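Local coordinates for malonyl acyl carrier protein transacylase (Streptococcus pneumoniae, PDB 3IM8) that probably transfers the malonyl group from malonyl-CoA to holo-acyl carrier protein, supplying malonyl-ACP for fatty acid synthesis, at residues A[139-142]-A[143-147]; A[202-205]-A[206-210]; A[73-76]-A[77-80]; A[292-296]-A[297-301]. One frame throughout, in Å; residues are numbered along the deposited sequence.

Contact 1 (A[139-142]-A[143-147]); sequences EVIE and EACQK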
ATOM      1  N   GLU A 139       5.730  -7.585 -20.948  1.00 38.38           N
ATOM      2  CA  GLU A 139       7.011  -8.035 -21.509  1.00 39.22           C
ATOM      3  C   GLU A 139       7.776  -6.843 -22.072  1.00 37.90           C
ATOM      4  O   GLU A 139       8.991  -6.659 -21.823  1.00 38.26           O
ATOM      5  CB  GLU A 139       6.756  -9.050 -22.647  1.00 41.23           C
ATOM      6  CG  GLU A 139       6.071 -10.352 -22.247  1.00 47.32           C
ATOM      7  CD  GLU A 139       4.640 -10.157 -21.701  1.00 54.69           C
ATOM      8  OE1 GLU A 139       4.232 -10.968 -20.831  1.00 57.35           O
ATOM      9  OE2 GLU A 139       3.925  -9.203 -22.130  1.00 58.16           O
ATOM     10  N   VAL A 140       7.040  -6.037 -22.830  1.00 36.14           N
ATOM     11  CA  VAL A 140       7.559  -4.822 -23.480  1.00 34.49           C
ATOM     12  C   VAL A 140       8.128  -3.838 -22.501  1.00 32.95           C
ATOM     13  O   VAL A 140       9.179  -3.255 -22.778  1.00 32.08           O
ATOM     14  CB  VAL A 140       6.452  -4.115 -24.319  1.00 34.77           C
ATOM     15  CG1 VAL A 140       6.988  -2.796 -24.908  1.00 34.65           C
ATOM     16  CG2 VAL A 140       5.912  -5.073 -25.406  1.00 33.54           C
ATOM     17  N   ILE A 141       7.444  -3.679 -21.355  1.00 31.40           N
ATOM     18  CA  ILE A 141       7.810  -2.684 -20.368  1.00 30.34           C
ATOM     19  C   ILE A 141       9.063  -3.137 -19.657  1.00 30.53           C
ATOM     20  O   ILE A 141      10.000  -2.348 -19.458  1.00 29.40           O
ATOM     21  CB  ILE A 141       6.643  -2.435 -19.336  1.00 30.91           C
ATOM     22  CG1 ILE A 141       5.447  -1.764 -20.020  1.00 31.77           C
ATOM     23  CG2 ILE A 141       7.093  -1.548 -18.179  1.00 30.37           C
ATOM     24  CD1 ILE A 141       4.119  -1.893 -19.207  1.00 31.71           C
ATOM     25  N   GLU A 142       9.075  -4.425 -19.282  1.00 30.47           N
ATOM     26  CA  GLU A 142      10.213  -5.062 -18.639  1.00 31.18           C
ATOM     27  C   GLU A 142      11.467  -4.998 -19.531  1.00 30.98           C
ATOM     28  O   GLU A 142      12.528  -4.587 -19.077  1.00 30.95           O
ATOM     29  CB  GLU A 142       9.840  -6.519 -18.232  1.00 31.11           C
ATOM     30  CG  GLU A 142       8.640  -6.540 -17.241  1.00 32.72           C
ATOM     31  CD  GLU A 142       8.267  -7.909 -16.661  1.00 34.44           C
ATOM     32  OE1 GLU A 142       8.489  -8.925 -17.339  1.00 35.86           O
ATOM     33  OE2 GLU A 142       7.718  -7.966 -15.533  1.00 35.04           O
ATOM     34  N   GLU A 143      11.327  -5.389 -20.792  1.00 31.72           N
ATOM     35  CA  GLU A 143      12.409  -5.279 -21.790  1.00 32.74           C
ATOM     36  C   GLU A 143      12.911  -3.832 -21.972  1.00 31.30           C
ATOM     37  O   GLU A 143      14.124  -3.537 -21.918  1.00 29.82           O
ATOM     38  CB  GLU A 143      11.914  -5.836 -23.129  1.00 34.64           C
ATOM     39  CG  GLU A 143      13.021  -6.085 -24.186  1.00 41.89           C
ATOM     40  CD  GLU A 143      12.474  -6.463 -25.589  1.00 49.79           C
ATOM     41  OE1 GLU A 143      13.299  -6.639 -26.528  1.00 52.69           O
ATOM     42  OE2 GLU A 143      11.231  -6.580 -25.756  1.00 52.64           O
ATOM     43  N   ALA A 144      11.978  -2.911 -22.162  1.00 30.06           N
ATOM     44  CA  ALA A 144      12.371  -1.523 -22.286  1.00 29.04           C
ATOM     45  C   ALA A 144      13.204  -1.083 -21.075  1.00 28.96           C
ATOM     46  O   ALA A 144      14.288  -0.471 -21.239  1.00 28.87           O
ATOM     47  CB  ALA A 144      11.163  -0.656 -22.493  1.00 30.01           C
ATOM     48  N   CYS A 145      12.740  -1.424 -19.859  1.00 27.86           N
ATOM     49  CA  CYS A 145      13.456  -1.039 -18.644  1.00 26.94           C
ATOM     50  C   CYS A 145      14.831  -1.730 -18.530  1.00 27.28           C
ATOM     51  O   CYS A 145      15.802  -1.184 -17.988  1.00 25.58           O
ATOM     52  CB  CYS A 145      12.617  -1.378 -17.406  1.00 26.99           C
ATOM     53  SG  CYS A 145      11.132  -0.352 -17.213  1.00 24.10           S
ATOM     54  N   GLN A 146      14.876  -2.965 -19.005  1.00 28.00           N
ATOM     55  CA  GLN A 146      16.136  -3.689 -19.064  1.00 29.64           C
ATOM     56  C   GLN A 146      17.180  -3.033 -19.966  1.00 29.13           C
ATOM     57  O   GLN A 146      18.278  -2.737 -19.472  1.00 29.64           O
ATOM     58  CB  GLN A 146      15.919  -5.189 -19.338  1.00 29.93           C
ATOM     59  CG  GLN A 146      15.812  -5.911 -17.968  1.00 31.94           C
ATOM     60  CD  GLN A 146      14.994  -7.181 -18.022  1.00 37.16           C
ATOM     61  OE1 GLN A 146      14.811  -7.759 -19.108  1.00 38.55           O
ATOM     62  NE2 GLN A 146      14.488  -7.636 -16.841  1.00 37.63           N
ATOM     63  N   LYS A 147      16.848  -2.755 -21.230  1.00 29.36           N
ATOM     64  CA  LYS A 147      17.758  -2.002 -22.111  1.00 30.35           C
ATOM     65  C   LYS A 147      18.217  -0.681 -21.472  1.00 30.12           C
ATOM     66  O   LYS A 147      19.393  -0.332 -21.497  1.00 29.62           O
ATOM     67  CB  LYS A 147      17.085  -1.697 -23.437  1.00 31.07           C
ATOM     68  CG  LYS A 147      18.069  -1.341 -24.556  1.00 34.31           C
ATOM     69  CD  LYS A 147      17.357  -1.346 -25.913  1.00 39.60           C
ATOM     70  CE  LYS A 147      16.682  -2.723 -26.281  1.00 41.75           C
ATOM     71  NZ  LYS A 147      15.474  -2.645 -27.216  1.00 41.37           N
TER

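Contact 2 (A[202-205]-A[206-210]); sequences LLEP and ASQKL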
ATOM      1  N   LEU A 202      17.080   1.621  -5.691  1.00 29.18           N
ATOM      2  CA  LEU A 202      17.446   2.909  -5.065  1.00 28.46           C
ATOM      3  C   LEU A 202      17.114   2.871  -3.597  1.00 28.34           C
ATOM      4  O   LEU A 202      17.730   3.570  -2.791  1.00 27.14           O
ATOM      5  CB  LEU A 202      16.783   4.097  -5.757  1.00 28.09           C
ATOM      6  CG  LEU A 202      17.279   4.197  -7.204  1.00 28.70           C
ATOM      7  CD1 LEU A 202      16.294   4.920  -8.100  1.00 29.11           C
ATOM      8  CD2 LEU A 202      18.703   4.802  -7.271  1.00 30.07           C
ATOM      9  N   LEU A 203      16.166   2.007  -3.225  1.00 28.65           N
ATOM     10  CA  LEU A 203      15.745   1.959  -1.820  1.00 29.58           C
ATOM     11  C   LEU A 203      16.512   0.960  -0.981  1.00 30.30           C
ATOM     12  O   LEU A 203      16.182   0.756   0.193  1.00 30.77           O
ATOM     13  CB  LEU A 203      14.226   1.715  -1.708  1.00 29.99           C
ATOM     14  CG  LEU A 203      13.550   3.106  -1.734  1.00 32.53           C
ATOM     15  CD1 LEU A 203      13.764   3.822  -3.091  1.00 30.26           C
ATOM     16  CD2 LEU A 203      12.083   3.018  -1.382  1.00 36.61           C
ATOM     17  N   GLU A 204      17.535   0.339  -1.564  1.00 31.71           N
ATOM     18  CA  GLU A 204      18.372  -0.646  -0.848  1.00 33.07           C
ATOM     19  C   GLU A 204      18.912  -0.108   0.488  1.00 33.01           C
ATOM     20  O   GLU A 204      18.790  -0.779   1.498  1.00 32.91           O
ATOM     21  CB  GLU A 204      19.478  -1.242  -1.764  1.00 34.01           C
ATOM     22  CG  GLU A 204      19.875  -2.720  -1.429  1.00 36.79           C
ATOM     23  CD  GLU A 204      20.791  -2.807  -0.205  1.00 39.92           C
ATOM     24  OE1 GLU A 204      20.952  -3.875   0.407  1.00 42.23           O
ATOM     25  OE2 GLU A 204      21.368  -1.779   0.165  1.00 42.26           O
ATOM     26  N   PRO A 205      19.462   1.123   0.506  1.00 33.58           N
ATOM     27  CA  PRO A 205      19.809   1.725   1.813  1.00 33.63           C
ATOM     28  C   PRO A 205      18.634   1.777   2.823  1.00 33.65           C
ATOM     29  O   PRO A 205      18.810   1.479   4.034  1.00 33.43           O
ATOM     30  CB  PRO A 205      20.255   3.162   1.446  1.00 33.95           C
ATOM     31  CG  PRO A 205      20.753   3.068   0.002  1.00 33.13           C
ATOM     32  CD  PRO A 205      19.905   1.954  -0.645  1.00 33.74           C
ATOM     33  N   ALA A 206      17.448   2.155   2.349  1.00 33.02           N
ATOM     34  CA  ALA A 206      16.278   2.137   3.220  1.00 32.44           C
ATOM     35  C   ALA A 206      16.071   0.711   3.794  1.00 31.80           C
ATOM     36  O   ALA A 206      15.925   0.532   5.029  1.00 31.15           O
ATOM     37  CB  ALA A 206      15.013   2.661   2.478  1.00 31.81           C
ATOM     38  N   SER A 207      16.098  -0.285   2.902  1.00 31.26           N
ATOM     39  CA  SER A 207      15.791  -1.675   3.264  1.00 31.84           C
ATOM     40  C   SER A 207      16.733  -2.269   4.340  1.00 32.05           C
ATOM     41  O   SER A 207      16.328  -3.156   5.113  1.00 31.87           O
ATOM     42  CB  SER A 207      15.764  -2.551   2.027  1.00 30.95           C
ATOM     43  OG  SER A 207      17.063  -2.834   1.622  1.00 33.14           O
ATOM     44  N   GLN A 208      17.963  -1.744   4.394  1.00 32.16           N
ATOM     45  CA  GLN A 208      18.988  -2.160   5.384  1.00 32.66           C
ATOM     46  C   GLN A 208      18.655  -1.688   6.751  1.00 30.94           C
ATOM     47  O   GLN A 208      18.809  -2.430   7.730  1.00 30.62           O
ATOM     48  CB  GLN A 208      20.375  -1.623   5.019  1.00 34.04           C
ATOM     49  CG  GLN A 208      21.105  -2.430   3.954  1.00 38.93           C
ATOM     50  CD  GLN A 208      21.694  -3.737   4.513  1.00 46.83           C
ATOM     51  OE1 GLN A 208      20.974  -4.745   4.660  1.00 49.24           O
ATOM     52  NE2 GLN A 208      23.012  -3.723   4.833  1.00 49.43           N
ATOM     53  N   LYS A 209      18.215  -0.439   6.827  1.00 29.21           N
ATOM     54  CA  LYS A 209      17.825   0.129   8.093  1.00 28.90           C
ATOM     55  C   LYS A 209      16.546  -0.579   8.569  1.00 27.74           C
ATOM     56  O   LYS A 209      16.369  -0.811   9.759  1.00 26.61           O
ATOM     57  CB  LYS A 209      17.603   1.636   7.957  1.00 29.68           C
ATOM     58  CG  LYS A 209      18.895   2.542   7.995  1.00 33.67           C
ATOM     59  CD  LYS A 209      18.538   4.027   8.278  1.00 37.48           C
ATOM     60  CE  LYS A 209      19.743   4.999   8.186  1.00 41.37           C
ATOM     61  NZ  LYS A 209      20.815   4.745   9.253  1.00 44.52           N
ATOM     62  N   LEU A 210      15.674  -0.939   7.614  1.00 25.82           N
ATOM     63  CA  LEU A 210      14.358  -1.432   7.981  1.00 24.90           C
ATOM     64  C   LEU A 210      14.579  -2.846   8.476  1.00 25.30           C
ATOM     65  O   LEU A 210      13.952  -3.257   9.428  1.00 24.07           O
ATOM     66  CB  LEU A 210      13.373  -1.395   6.810  1.00 23.77           C
ATOM     67  CG  LEU A 210      11.921  -1.950   6.953  1.00 22.44           C
ATOM     68  CD1 LEU A 210      11.112  -1.144   7.929  1.00 20.87           C
ATOM     69  CD2 LEU A 210      11.245  -1.906   5.638  1.00 21.16           C
TER

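Contact 3 (A[73-76]-A[77-80]); sequences YRLL and QEKG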
ATOM      1  N   TYR A  73     -10.979  -0.993   9.640  1.00 21.17           N
ATOM      2  CA  TYR A  73     -11.114  -2.468   9.664  1.00 22.14           C
ATOM      3  C   TYR A  73     -11.740  -2.919  10.969  1.00 22.81           C
ATOM      4  O   TYR A  73     -12.684  -3.717  10.940  1.00 22.79           O
ATOM      5  CB  TYR A  73      -9.751  -3.131   9.442  1.00 22.59           C
ATOM      6  CG  TYR A  73      -9.523  -4.431  10.169  1.00 25.07           C
ATOM      7  CD1 TYR A  73     -10.014  -5.620   9.677  1.00 28.71           C
ATOM      8  CD2 TYR A  73      -8.753  -4.465  11.341  1.00 28.29           C
ATOM      9  CE1 TYR A  73      -9.794  -6.826  10.384  1.00 31.99           C
ATOM     10  CE2 TYR A  73      -8.519  -5.617  12.026  1.00 30.65           C
ATOM     11  CZ  TYR A  73      -9.031  -6.797  11.556  1.00 34.21           C
ATOM     12  OH  TYR A  73      -8.758  -7.966  12.281  1.00 39.54           O
ATOM     13  N   ARG A  74     -11.264  -2.367  12.100  1.00 23.00           N
ATOM     14  CA  ARG A  74     -11.816  -2.690  13.406  1.00 22.78           C
ATOM     15  C   ARG A  74     -13.293  -2.311  13.524  1.00 23.50           C
ATOM     16  O   ARG A  74     -14.085  -3.052  14.126  1.00 22.02           O
ATOM     17  CB  ARG A  74     -10.998  -2.076  14.556  1.00 22.93           C
ATOM     18  CG  ARG A  74      -9.720  -2.785  14.849  1.00 22.00           C
ATOM     19  CD  ARG A  74      -8.873  -1.993  15.833  1.00 19.24           C
ATOM     20  NE  ARG A  74      -7.656  -2.694  16.239  1.00 18.97           N
ATOM     21  CZ  ARG A  74      -6.869  -2.275  17.224  1.00 20.11           C
ATOM     22  NH1 ARG A  74      -7.192  -1.168  17.890  1.00 18.60           N
ATOM     23  NH2 ARG A  74      -5.788  -2.987  17.571  1.00 20.79           N
ATOM     24  N   LEU A  75     -13.679  -1.189  12.914  1.00 24.45           N
ATOM     25  CA  LEU A  75     -15.093  -0.824  12.837  1.00 24.71           C
ATOM     26  C   LEU A  75     -15.911  -1.872  12.061  1.00 25.51           C
ATOM     27  O   LEU A  75     -16.963  -2.330  12.562  1.00 25.23           O
ATOM     28  CB  LEU A  75     -15.285   0.595  12.271  1.00 24.77           C
ATOM     29  CG  LEU A  75     -16.720   1.117  12.030  1.00 24.40           C
ATOM     30  CD1 LEU A  75     -17.644   0.974  13.240  1.00 23.47           C
ATOM     31  CD2 LEU A  75     -16.713   2.557  11.550  1.00 23.10           C
ATOM     32  N   LEU A  76     -15.439  -2.231  10.859  1.00 25.56           N
ATOM     33  CA  LEU A  76     -16.049  -3.277  10.063  1.00 26.87           C
ATOM     34  C   LEU A  76     -16.218  -4.567  10.910  1.00 27.43           C
ATOM     35  O   LEU A  76     -17.299  -5.182  10.873  1.00 27.72           O
ATOM     36  CB  LEU A  76     -15.259  -3.537   8.754  1.00 26.95           C
ATOM     37  CG  LEU A  76     -15.322  -2.457   7.653  1.00 28.87           C
ATOM     38  CD1 LEU A  76     -14.997  -3.023   6.339  1.00 29.40           C
ATOM     39  CD2 LEU A  76     -16.732  -1.862   7.575  1.00 30.77           C
ATOM     40  N   GLN A  77     -15.202  -4.926  11.705  1.00 27.35           N
ATOM     41  CA  GLN A  77     -15.286  -6.080  12.607  1.00 28.66           C
ATOM     42  C   GLN A  77     -16.451  -6.002  13.601  1.00 28.92           C
ATOM     43  O   GLN A  77     -17.186  -6.982  13.778  1.00 29.48           O
ATOM     44  CB  GLN A  77     -13.983  -6.312  13.373  1.00 29.58           C
ATOM     45  CG  GLN A  77     -12.858  -6.907  12.546  1.00 30.54           C
ATOM     46  CD  GLN A  77     -11.708  -7.324  13.400  1.00 32.47           C
ATOM     47  OE1 GLN A  77     -11.089  -6.506  14.113  1.00 33.17           O
ATOM     48  NE2 GLN A  77     -11.368  -8.596  13.315  1.00 32.99           N
ATOM     49  N   GLU A  78     -16.631  -4.838  14.220  1.00 28.91           N
ATOM     50  CA  GLU A  78     -17.772  -4.541  15.088  1.00 29.16           C
ATOM     51  C   GLU A  78     -19.135  -4.634  14.394  1.00 29.32           C
ATOM     52  O   GLU A  78     -20.095  -5.003  15.035  1.00 30.28           O
ATOM     53  CB  GLU A  78     -17.620  -3.131  15.685  1.00 29.08           C
ATOM     54  CG  GLU A  78     -18.873  -2.580  16.453  1.00 30.43           C
ATOM     55  CD  GLU A  78     -18.670  -1.159  17.003  1.00 31.27           C
ATOM     56  OE1 GLU A  78     -19.525  -0.308  16.698  1.00 32.22           O
ATOM     57  OE2 GLU A  78     -17.668  -0.896  17.741  1.00 32.38           O
ATOM     58  N   LYS A  79     -19.238  -4.250  13.118  1.00 30.19           N
ATOM     59  CA  LYS A  79     -20.491  -4.399  12.320  1.00 30.74           C
ATOM     60  C   LYS A  79     -20.692  -5.833  11.747  1.00 31.30           C
ATOM     61  O   LYS A  79     -21.652  -6.100  11.013  1.00 32.26           O
ATOM     62  CB  LYS A  79     -20.578  -3.324  11.215  1.00 30.10           C
ATOM     63  CG  LYS A  79     -20.468  -1.862  11.728  1.00 32.39           C
ATOM     64  CD  LYS A  79     -21.810  -1.200  12.163  1.00 33.97           C
ATOM     65  CE  LYS A  79     -21.592   0.004  13.088  1.00 33.19           C
ATOM     66  NZ  LYS A  79     -22.805   0.805  13.489  1.00 33.93           N
ATOM     67  N   GLY A  80     -19.796  -6.750  12.106  1.00 32.18           N
ATOM     68  CA  GLY A  80     -19.908  -8.161  11.738  1.00 33.03           C
ATOM     69  C   GLY A  80     -19.245  -8.633  10.453  1.00 34.36           C
ATOM     70  O   GLY A  80     -19.584  -9.733   9.974  1.00 34.44           O
TER

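Contact 4 (A[292-296]-A[297-301]); sequences AHVED and QASLV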
ATOM      1  N   ALA A 292     -16.585  -3.128  -2.963  1.00 27.32           N
ATOM      2  CA  ALA A 292     -17.096  -2.124  -2.081  1.00 25.77           C
ATOM      3  C   ALA A 292     -15.863  -1.525  -1.425  1.00 24.94           C
ATOM      4  O   ALA A 292     -14.814  -2.166  -1.336  1.00 24.64           O
ATOM      5  CB  ALA A 292     -17.941  -2.793  -1.034  1.00 26.87           C
ATOM      6  N   HIS A 293     -15.971  -0.283  -0.991  1.00 23.46           N
ATOM      7  CA  HIS A 293     -14.923   0.312  -0.201  1.00 22.27           C
ATOM      8  C   HIS A 293     -15.549   1.034   0.971  1.00 20.77           C
ATOM      9  O   HIS A 293     -16.689   1.439   0.880  1.00 20.46           O
ATOM     10  CB  HIS A 293     -14.092   1.252  -1.070  1.00 21.95           C
ATOM     11  CG  HIS A 293     -14.855   2.416  -1.625  1.00 25.28           C
ATOM     12  ND1 HIS A 293     -14.932   3.638  -0.976  1.00 29.08           N
ATOM     13  CD2 HIS A 293     -15.562   2.556  -2.770  1.00 26.27           C
ATOM     14  CE1 HIS A 293     -15.655   4.474  -1.696  1.00 29.29           C
ATOM     15  NE2 HIS A 293     -16.058   3.836  -2.784  1.00 30.01           N
ATOM     16  N   VAL A 294     -14.812   1.188   2.080  1.00 19.94           N
ATOM     17  CA  VAL A 294     -15.287   1.951   3.211  1.00 18.35           C
ATOM     18  C   VAL A 294     -14.200   2.923   3.641  1.00 18.92           C
ATOM     19  O   VAL A 294     -13.087   2.474   3.993  1.00 18.66           O
ATOM     20  CB  VAL A 294     -15.709   1.025   4.391  1.00 18.44           C
ATOM     21  CG1 VAL A 294     -16.212   1.873   5.559  1.00 19.48           C
ATOM     22  CG2 VAL A 294     -16.835   0.144   3.986  1.00 18.01           C
ATOM     23  N   GLU A 295     -14.490   4.234   3.565  1.00 18.70           N
ATOM     24  CA  GLU A 295     -13.542   5.273   4.052  1.00 19.47           C
ATOM     25  C   GLU A 295     -14.218   6.364   4.923  1.00 19.55           C
ATOM     26  O   GLU A 295     -13.532   7.151   5.570  1.00 19.19           O
ATOM     27  CB  GLU A 295     -12.837   5.959   2.865  1.00 19.68           C
ATOM     28  CG  GLU A 295     -13.789   6.830   2.067  1.00 20.44           C
ATOM     29  CD  GLU A 295     -13.129   7.559   0.944  1.00 22.83           C
ATOM     30  OE1 GLU A 295     -11.902   7.761   0.981  1.00 24.19           O
ATOM     31  OE2 GLU A 295     -13.836   7.893  -0.018  1.00 26.36           O
ATOM     32  N   ASP A 296     -15.560   6.399   4.929  1.00 19.96           N
ATOM     33  CA  ASP A 296     -16.370   7.453   5.586  1.00 20.47           C
ATOM     34  C   ASP A 296     -17.828   6.976   5.887  1.00 21.87           C
ATOM     35  O   ASP A 296     -18.176   5.824   5.620  1.00 21.79           O
ATOM     36  CB  ASP A 296     -16.361   8.767   4.770  1.00 19.51           C
ATOM     37  CG  ASP A 296     -16.970   8.619   3.378  1.00 21.12           C
ATOM     38  OD1 ASP A 296     -17.585   7.574   3.094  1.00 21.28           O
ATOM     39  OD2 ASP A 296     -16.784   9.522   2.530  1.00 22.15           O
ATOM     40  N   GLN A 297     -18.673   7.830   6.456  1.00 23.68           N
ATOM     41  CA  GLN A 297     -19.996   7.378   6.925  1.00 25.89           C
ATOM     42  C   GLN A 297     -20.805   6.917   5.743  1.00 26.62           C
ATOM     43  O   GLN A 297     -21.381   5.814   5.757  1.00 27.12           O
ATOM     44  CB  GLN A 297     -20.772   8.445   7.748  1.00 26.44           C
ATOM     45  CG  GLN A 297     -21.972   7.812   8.565  1.00 28.32           C
ATOM     46  CD  GLN A 297     -21.491   6.787   9.599  1.00 30.98           C
ATOM     47  OE1 GLN A 297     -20.376   6.909  10.138  1.00 34.34           O
ATOM     48  NE2 GLN A 297     -22.324   5.773   9.892  1.00 32.96           N
ATOM     49  N   ALA A 298     -20.807   7.715   4.679  1.00 28.14           N
ATOM     50  CA  ALA A 298     -21.586   7.328   3.471  1.00 28.03           C
ATOM     51  C   ALA A 298     -21.210   5.941   2.939  1.00 27.11           C
ATOM     52  O   ALA A 298     -22.073   5.089   2.734  1.00 26.82           O
ATOM     53  CB  ALA A 298     -21.424   8.401   2.346  1.00 29.18           C
ATOM     54  N   SER A 299     -19.912   5.711   2.726  1.00 26.59           N
ATOM     55  CA  SER A 299     -19.444   4.401   2.216  1.00 25.45           C
ATOM     56  C   SER A 299     -19.713   3.228   3.194  1.00 24.79           C
ATOM     57  O   SER A 299     -19.914   2.053   2.767  1.00 24.85           O
ATOM     58  CB  SER A 299     -17.951   4.468   1.768  1.00 25.87           C
ATOM     59  OG  SER A 299     -17.064   4.978   2.767  1.00 25.03           O
ATOM     60  N   LEU A 300     -19.735   3.535   4.492  1.00 24.02           N
ATOM     61  CA  LEU A 300     -20.044   2.526   5.525  1.00 25.21           C
ATOM     62  C   LEU A 300     -21.508   2.070   5.338  1.00 26.19           C
ATOM     63  O   LEU A 300     -21.792   0.867   5.281  1.00 26.11           O
ATOM     64  CB  LEU A 300     -19.858   3.114   6.937  1.00 25.41           C
ATOM     65  CG  LEU A 300     -19.782   2.228   8.209  1.00 26.83           C
ATOM     66  CD1 LEU A 300     -20.780   2.577   9.268  1.00 30.01           C
ATOM     67  CD2 LEU A 300     -19.671   0.669   7.995  1.00 24.19           C
ATOM     68  N   VAL A 301     -22.410   3.038   5.219  1.00 27.86           N
ATOM     69  CA  VAL A 301     -23.865   2.781   5.024  1.00 29.47           C
ATOM     70  C   VAL A 301     -24.122   2.041   3.717  1.00 29.96           C
ATOM     71  O   VAL A 301     -24.805   1.047   3.730  1.00 30.90           O
ATOM     72  CB  VAL A 301     -24.680   4.052   5.124  1.00 29.42           C
ATOM     73  CG1 VAL A 301     -26.176   3.784   4.719  1.00 31.57           C
ATOM     74  CG2 VAL A 301     -24.615   4.574   6.545  1.00 29.88           C
TER

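Contact 1 (A[139-142]-A[143-147])
I141 and C145 meet one turn apart on helix 138-148: the CG2 branch of I141 stands 4.3 Å from SG of C145, a loose apolar touch between neighbours on the buried side. The thiol also lies near the preceding turn, with SG 3.2 Å from the carbonyl O of I141. It gets there because SG is turned beside the residue's own backbone N (chi1 -69°), which leans it back toward I141. The same carbonyl O takes the amide of C145 at 2.9 Å. Matching i to i+4 bonds run from E143 N to E139 O, the straightest at 170°, from A144 N to V140 O, and from Q146 N to E142 O. The extended chain of E142 gives its OE2 to the hydroxyl of Y159, while CB of Q146 rests 3.5 Å from E142 O. Beyond this shell, L181 of helix 171-184 packs on I141 and A144, and P156 and I167 of the mixed sheet pack on I141 and C145. The chemistry is that of an amphipathic helix: I141, A144 and C145 turn inward, E139, E143 and Q146 are exposed, and E142 lies at the border, its carboxylate bonded to Y159.

Contact 2 (A[202-205]-A[206-210])
S207 and E204 make the tightest polar link here, at the start of helix 204-215: OG of S207 donates to the carbonyl O of E204 at 2.7 Å, in the carbonyl plane and on a lone pair. The hydroxyl reaches back because OG sits between the serine's own N and carbonyl carbon (chi1 77°), facing the preceding turn. E204 O has a second donor in the amide of Q208, 3.2 Å away and bent to 141°, so two bonds grip this one carbonyl. The remaining backbone bonds begin with S207 N to O of L203, the N-cap residue, at 2.9 Å. The bonds to P205 O, from Q208 N and K209 N, are long and weak. P205 itself has no amide hydrogen to offer, but a proline is well tolerated in the first turn, where the helix pattern does not need its N-H.

Among side chains, E204 and Q208 run side by side in the same direction, their carboxylate and amide planes 38° apart. The carboxylate meets the aliphatic part of Q208, OE1 of E204 lying 3.8 Å from CG of Q208, and both chains bend at chi2. The apolar contact is slight, CB of L203 to CB of A206 at 4.4 Å.

A206 packs on A122 of helix 105-122, and L210 and K209 continue along that helix over R115, Y118 and E121. S207 meets V248 and K249 in a loop, while L203 touches F198, so the helix starts just after the segment that carries H199, a predicted active-site residue.

Contact 3 (A[73-76]-A[77-80])
Y73 to K79 close the last turns of helix 58-78 with i to i+4 bonds, Q77 N to Y73 O (2.9 Å), E78 N to R74 O (3.1 Å) and K79 N to L75 O (3.0 Å), before G80, at positive phi (91°), ends the helix in a Schellman motif.

The main side-chain contact is Q77 laid over the ring of Y73. CG of Q77 stands over one ring face, 4.2 Å from the centroid of the Y73 ring, a CH-pi contact, and the amide continues outward across the phenol end, its plane 27° from the ring's. CD of Q77 comes to 3.3 Å from CZ of Y73. CG of Q77 beside its own backbone N (chi1 -74°), with an extended chain beyond, brings the amide back over the ring. NE2 of Q77 is 2.9 Å from Y73 OH, but the angle is poor and this is no hydrogen bond; the amide nitrogen donates instead to OE1 of Q82. R74 passes the oxygen end of the amide, its CG 4.0 Å from Q77 OE1, and sends NH1 to T32 OG1. Across the helix, L75 and K79 run alongside one another, CD1 of L75 to CE of K79 at 4.1 Å, while L75 and L76 pack on V29 and L300 respectively.

The chemistry is thus a polar amide used as a flat cover. Stacking sets its position along the ring and the bond to Q82 would fix its rotation, so the two together hold the amide flat against the phenol.

Contact 4 (A[292-296]-A[297-301])
OD1 of D296 is gripped twice by S299, by its hydroxyl OG at 2.7 Å and by its amide N at 3.0 Å. This is an N-cap: D296 precedes helix 297-304, and its carboxylate takes the N-H three residues on, which the first turn cannot bond to backbone. The two donors come from opposite faces of the carboxylate plane, the amide nearly along the C-O axis and the hydroxyl from above, 38° out of plane. CG of D296 is placed between its own N and carbonyl carbon (chi1 62°), swinging the carboxylate over the helix start. S299 OG also accepts, from E295 N at 2.8 Å in a nearly straight bond, so the hydroxyl ties the residue just after strand 290-294 to the helix.

The chain turns back here: the short strand and helix axes pass 7.1 Å apart at 139°, as the edge strand of the parallel sheet hands over to the final helix. V294 and L300 meet and both pack on L76 of helix 58-78, while D21 OD2 takes Q297 N and G275 N binds E295 OE1. The H293 ring approaches S299 obliquely, with its CE1 4.2 Å from S299 CB.

In the fold
Contacts 3 and 4 form one neighbourhood, their centres 12 Å apart: CD2 of L76 packs against CD2 of L300 at 3.9 Å and against CG2 of V294 at 4.1 Å, joining the end of helix 58-78 to the edge strand of the parallel sheet and the last helix. Contact 1 is on the far side of the chain's centre, 43 Å from contact 3 between centres, on the mixed sheet of the smaller lobe. Contact 2 lies 24 Å from contact 1 between centres and is the one near the active site; its L203 side chain is about 6 Å from that of H199 and about 8 Å from that of S90, both predicted catalytic residues. The other three lie away from that site.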